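Local coordinates for FrnE protein (PDB 5CO3) that probably acts as a cytoplasmic disulfide oxidoreductase of the DsbA-like, thioredoxin-fold FrnE family, at residues E98-A112 and Y136-L149. Sequence-based numbering, arbitrary orientation.
Sequences EYHFDRVKLANTFLA and YMSEGQNVNDLDTL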
# COMPACT_ATOMS: atom_id res chain seq x y z
N GLU A 98 0.91 -0.18 -16.83
CA GLU A 98 1.02 -1.21 -17.84
C GLU A 98 1.55 -2.48 -17.20
O GLU A 98 2.75 -2.66 -17.02
CB GLU A 98 1.93 -0.76 -18.98
CG GLU A 98 1.94 -1.70 -20.18
CD GLU A 98 2.39 -1.00 -21.44
OE1 GLU A 98 3.62 -0.90 -21.65
OE2 GLU A 98 1.52 -0.54 -22.20
N TYR A 99 0.62 -3.36 -16.83
CA TYR A 99 0.97 -4.62 -16.17
C TYR A 99 1.52 -5.66 -17.15
O TYR A 99 1.15 -5.69 -18.33
CB TYR A 99 -0.24 -5.20 -15.46
CG TYR A 99 -0.66 -4.49 -14.17
CD1 TYR A 99 0.09 -3.45 -13.62
CD2 TYR A 99 -1.82 -4.89 -13.51
CE1 TYR A 99 -0.32 -2.83 -12.43
CE2 TYR A 99 -2.22 -4.30 -12.34
CZ TYR A 99 -1.47 -3.26 -11.80
OH TYR A 99 -1.89 -2.69 -10.62
N HIS A 100 2.40 -6.51 -16.64
CA HIS A 100 2.86 -7.67 -17.40
C HIS A 100 2.84 -8.91 -16.51
O HIS A 100 3.86 -9.33 -15.95
CB HIS A 100 4.25 -7.40 -17.99
CG HIS A 100 4.27 -6.26 -18.96
ND1 HIS A 100 3.69 -6.34 -20.21
CD2 HIS A 100 4.79 -5.01 -18.87
CE1 HIS A 100 3.86 -5.19 -20.85
NE2 HIS A 100 4.52 -4.37 -20.05
N PHE A 101 1.65 -9.47 -16.37
CA PHE A 101 1.45 -10.56 -15.44
C PHE A 101 2.20 -11.82 -15.89
O PHE A 101 2.61 -12.63 -15.07
CB PHE A 101 -0.03 -10.86 -15.27
CG PHE A 101 -0.78 -9.85 -14.44
CD1 PHE A 101 -0.18 -9.24 -13.34
CD2 PHE A 101 -2.09 -9.53 -14.76
CE1 PHE A 101 -0.88 -8.33 -12.57
CE2 PHE A 101 -2.80 -8.61 -14.00
CZ PHE A 101 -2.20 -8.02 -12.90
N ASP A 102 2.38 -11.97 -17.20
CA ASP A 102 3.11 -13.12 -17.76
C ASP A 102 4.57 -13.14 -17.29
O ASP A 102 5.23 -14.18 -17.39
CB ASP A 102 3.07 -13.08 -19.28
CG ASP A 102 3.52 -11.73 -19.83
OD1 ASP A 102 2.86 -10.72 -19.52
OD2 ASP A 102 4.54 -11.67 -20.54
N ARG A 103 5.07 -12.01 -16.79
CA ARG A 103 6.45 -11.90 -16.31
C ARG A 103 6.57 -11.89 -14.79
O ARG A 103 7.68 -11.87 -14.23
CB ARG A 103 7.12 -10.64 -16.87
CG ARG A 103 6.97 -10.47 -18.37
CD ARG A 103 8.13 -9.70 -18.98
NE ARG A 103 8.29 -8.35 -18.43
CZ ARG A 103 7.99 -7.22 -19.09
NH1 ARG A 103 7.52 -7.27 -20.34
NH2 ARG A 103 8.18 -6.05 -18.51
N VAL A 104 5.42 -11.91 -14.10
CA VAL A 104 5.40 -11.78 -12.65
C VAL A 104 6.15 -12.92 -11.97
O VAL A 104 5.98 -14.09 -12.32
CB VAL A 104 3.95 -11.72 -12.12
CG1 VAL A 104 3.87 -12.13 -10.65
CG2 VAL A 104 3.42 -10.28 -12.28
N LYS A 105 6.98 -12.55 -11.00
CA LYS A 105 7.72 -13.54 -10.19
C LYS A 105 7.02 -13.66 -8.85
O LYS A 105 6.95 -12.69 -8.09
CB LYS A 105 9.17 -13.11 -10.03
CG LYS A 105 9.87 -12.84 -11.34
CD LYS A 105 9.97 -14.08 -12.21
CE LYS A 105 10.87 -13.81 -13.43
NZ LYS A 105 10.32 -12.67 -14.27
N LEU A 106 6.49 -14.85 -8.57
CA LEU A 106 5.68 -15.03 -7.36
C LEU A 106 6.58 -15.16 -6.14
O LEU A 106 6.83 -16.27 -5.64
CB LEU A 106 4.76 -16.24 -7.51
CG LEU A 106 3.67 -16.12 -8.57
CD1 LEU A 106 2.91 -17.44 -8.71
CD2 LEU A 106 2.72 -14.99 -8.24
N ALA A 107 7.05 -14.02 -5.66
CA ALA A 107 8.03 -13.95 -4.59
C ALA A 107 7.38 -13.67 -3.24
O ALA A 107 6.36 -12.96 -3.16
CB ALA A 107 9.07 -12.85 -4.91
N ASN A 108 7.97 -14.22 -2.18
CA ASN A 108 7.62 -13.82 -0.81
C ASN A 108 8.00 -12.34 -0.66
O ASN A 108 9.11 -11.97 -1.02
CB ASN A 108 8.37 -14.70 0.21
CG ASN A 108 7.98 -14.38 1.65
OD1 ASN A 108 8.30 -13.31 2.16
ND2 ASN A 108 7.29 -15.31 2.31
N THR A 109 7.10 -11.51 -0.13
CA THR A 109 7.32 -10.05 -0.09
C THR A 109 7.82 -9.49 1.25
O THR A 109 7.88 -8.27 1.42
CB THR A 109 6.02 -9.28 -0.48
OG1 THR A 109 4.95 -9.65 0.40
CG2 THR A 109 5.64 -9.61 -1.92
N PHE A 110 8.20 -10.37 2.18
CA PHE A 110 8.60 -9.94 3.53
C PHE A 110 9.77 -8.95 3.49
O PHE A 110 9.70 -7.87 4.12
CB PHE A 110 8.96 -11.17 4.38
CG PHE A 110 9.20 -10.87 5.84
CD1 PHE A 110 8.31 -10.09 6.57
CD2 PHE A 110 10.28 -11.44 6.51
CE1 PHE A 110 8.53 -9.84 7.92
CE2 PHE A 110 10.49 -11.20 7.87
CZ PHE A 110 9.61 -10.40 8.57
N LEU A 111 10.81 -9.29 2.74
CA LEU A 111 12.01 -8.47 2.64
C LEU A 111 11.71 -7.14 1.94
O LEU A 111 12.25 -6.10 2.33
CB LEU A 111 13.12 -9.21 1.90
CG LEU A 111 13.88 -10.28 2.67
CD1 LEU A 111 14.74 -11.12 1.72
CD2 LEU A 111 14.74 -9.64 3.76
N ALA A 112 10.87 -7.18 0.91
CA ALA A 112 10.43 -5.98 0.22
C ALA A 112 9.72 -5.05 1.19
O ALA A 112 9.95 -3.84 1.18
CB ALA A 112 9.53 -6.35 -0.93
N TYR A 136 7.35 -5.34 -9.42
CA TYR A 136 6.61 -6.59 -9.33
C TYR A 136 5.61 -6.78 -10.48
O TYR A 136 5.59 -7.81 -11.16
CB TYR A 136 5.87 -6.67 -7.99
CG TYR A 136 5.21 -8.00 -7.71
CD1 TYR A 136 3.99 -8.35 -8.30
CD2 TYR A 136 5.79 -8.91 -6.83
CE1 TYR A 136 3.39 -9.59 -8.04
CE2 TYR A 136 5.21 -10.12 -6.56
CZ TYR A 136 4.01 -10.46 -7.16
OH TYR A 136 3.45 -11.68 -6.86
N MET A 137 4.77 -5.77 -10.70
CA MET A 137 3.65 -5.90 -11.61
C MET A 137 4.00 -5.74 -13.08
O MET A 137 3.32 -6.28 -13.94
CB MET A 137 2.57 -4.86 -11.28
CG MET A 137 1.96 -5.00 -9.90
SD MET A 137 1.05 -6.56 -9.69
CE MET A 137 0.99 -6.65 -7.91
N SER A 138 5.02 -4.95 -13.37
CA SER A 138 5.34 -4.60 -14.74
C SER A 138 6.68 -5.08 -15.24
O SER A 138 6.85 -5.36 -16.43
CB SER A 138 5.30 -3.08 -14.91
OG SER A 138 4.03 -2.56 -14.56
N GLU A 139 7.65 -5.17 -14.34
CA GLU A 139 9.03 -5.38 -14.80
C GLU A 139 9.55 -6.79 -14.59
O GLU A 139 10.72 -7.04 -14.88
CB GLU A 139 9.95 -4.39 -14.12
CG GLU A 139 9.57 -2.94 -14.46
CD GLU A 139 10.40 -1.93 -13.71
OE1 GLU A 139 10.94 -2.28 -12.64
OE2 GLU A 139 10.52 -0.77 -14.19
N GLY A 140 8.72 -7.69 -14.09
CA GLY A 140 9.13 -9.09 -13.94
C GLY A 140 10.28 -9.30 -12.98
O GLY A 140 11.04 -10.28 -13.11
N GLN A 141 10.42 -8.39 -12.01
CA GLN A 141 11.51 -8.48 -11.03
C GLN A 141 11.12 -9.36 -9.84
O GLN A 141 9.95 -9.45 -9.47
CB GLN A 141 11.92 -7.09 -10.54
CG GLN A 141 12.09 -6.06 -11.66
CD GLN A 141 13.33 -5.21 -11.50
OE1 GLN A 141 14.37 -5.69 -11.02
NE2 GLN A 141 13.25 -3.94 -11.92
N ASN A 142 12.11 -10.04 -9.28
CA ASN A 142 11.92 -10.87 -8.10
C ASN A 142 12.18 -10.04 -6.84
O ASN A 142 13.33 -9.77 -6.51
CB ASN A 142 12.86 -12.07 -8.17
CG ASN A 142 12.86 -12.91 -6.90
OD1 ASN A 142 12.11 -12.65 -5.96
ND2 ASN A 142 13.71 -13.94 -6.89
N VAL A 143 11.11 -9.63 -6.15
CA VAL A 143 11.30 -8.75 -4.98
C VAL A 143 11.70 -9.49 -3.68
O VAL A 143 11.77 -8.89 -2.61
CB VAL A 143 10.03 -7.90 -4.74
CG1 VAL A 143 9.71 -7.09 -6.01
CG2 VAL A 143 8.86 -8.77 -4.32
N ASN A 144 11.96 -10.79 -3.78
CA ASN A 144 12.56 -11.54 -2.67
C ASN A 144 14.08 -11.55 -2.79
O ASN A 144 14.78 -11.91 -1.86
CB ASN A 144 12.03 -12.98 -2.64
CG ASN A 144 12.71 -13.83 -1.57
OD1 ASN A 144 13.56 -14.68 -1.86
ND2 ASN A 144 12.34 -13.59 -0.33
N ASP A 145 14.57 -11.16 -3.96
CA ASP A 145 16.01 -11.24 -4.25
C ASP A 145 16.78 -10.02 -3.74
O ASP A 145 16.41 -8.88 -4.04
CB ASP A 145 16.21 -11.41 -5.76
CG ASP A 145 17.68 -11.50 -6.13
OD1 ASP A 145 18.31 -12.52 -5.80
OD2 ASP A 145 18.19 -10.55 -6.76
N LEU A 146 17.85 -10.24 -2.97
CA LEU A 146 18.55 -9.12 -2.33
C LEU A 146 19.21 -8.16 -3.33
O LEU A 146 19.13 -6.94 -3.15
CB LEU A 146 19.58 -9.63 -1.33
CG LEU A 146 18.96 -10.21 -0.05
CD1 LEU A 146 20.03 -10.87 0.83
CD2 LEU A 146 18.23 -9.12 0.71
N ASP A 147 19.86 -8.70 -4.35
CA ASP A 147 20.43 -7.87 -5.42
C ASP A 147 19.37 -6.93 -5.99
O ASP A 147 19.57 -5.72 -6.11
CB ASP A 147 20.97 -8.75 -6.56
CG ASP A 147 22.41 -9.18 -6.36
OD1 ASP A 147 22.91 -9.25 -5.21
OD2 ASP A 147 23.05 -9.46 -7.39
N THR A 148 18.23 -7.52 -6.33
CA THR A 148 17.12 -6.77 -6.90
C THR A 148 16.66 -5.67 -5.95
O THR A 148 16.50 -4.52 -6.37
CB THR A 148 15.96 -7.71 -7.22
OG1 THR A 148 16.42 -8.70 -8.15
CG2 THR A 148 14.80 -6.94 -7.84
N LEU A 149 16.49 -6.00 -4.67
CA LEU A 149 16.01 -5.02 -3.69
C LEU A 149 17.01 -3.87 -3.50
O LEU A 149 16.62 -2.70 -3.38
CB LEU A 149 15.72 -5.69 -2.35
CG LEU A 149 14.49 -6.60 -2.34
CD1 LEU A 149 14.34 -7.32 -1.01
CD2 LEU A 149 13.20 -5.78 -2.65
O HOH W 1 5.89 -8.27 -14.05
O HOH W 2 7.63 -9.77 -10.87
O HOH W 3 8.57 -10.51 -7.32
O HOH W 4 4.09 -13.05 -4.59
O HOH W 5 10.55 -9.69 -0.49
O HOH W 6 10.93 -12.14 1.68
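From the Tyr99–Ser138 pair to Ala107–Asn144 the two segments run side by side in the same direction, yet one direct backbone bond joins them: His100 N to Met137 O, 2.9 Å and nearly straight at 173°. Farther along, waters take over, one linking Lys105 N with the carbonyls of Tyr136 and Gln141, the next linking Lys105 O and Gln141 O with Val143 N. Gly140, where the chain leaves helical geometry after helix 125-137 with positive phi, sets its CA 3.1 Å from Arg103 O. Lys105 folds back toward Gly140, bent at chi2 and chi4, and its NZ clamps Gly140 O (2.8 Å) and Arg103 O (2.8 Å). Met137 SD lies at a distance above the Tyr99 ring face, 4.8 Å from its centroid, and at the Phe101 ring edge, two Met-aromatic contacts beside Pro23. The Tyr136 ring, swung out with CG anti to the backbone N (chi1 -173°), brings CE1 to 3.7 Å from Val104 CG1. At the far end Leu149 CD1 packs 3.7 Å from Leu111 CB, joining the starts of helices 110-121 and 146-156. Bridging waters and the lysine clamp thus satisfy carbonyls at the helix end and in the loops, while Met137, Tyr99 and Phe101 pack against the CxxC helix.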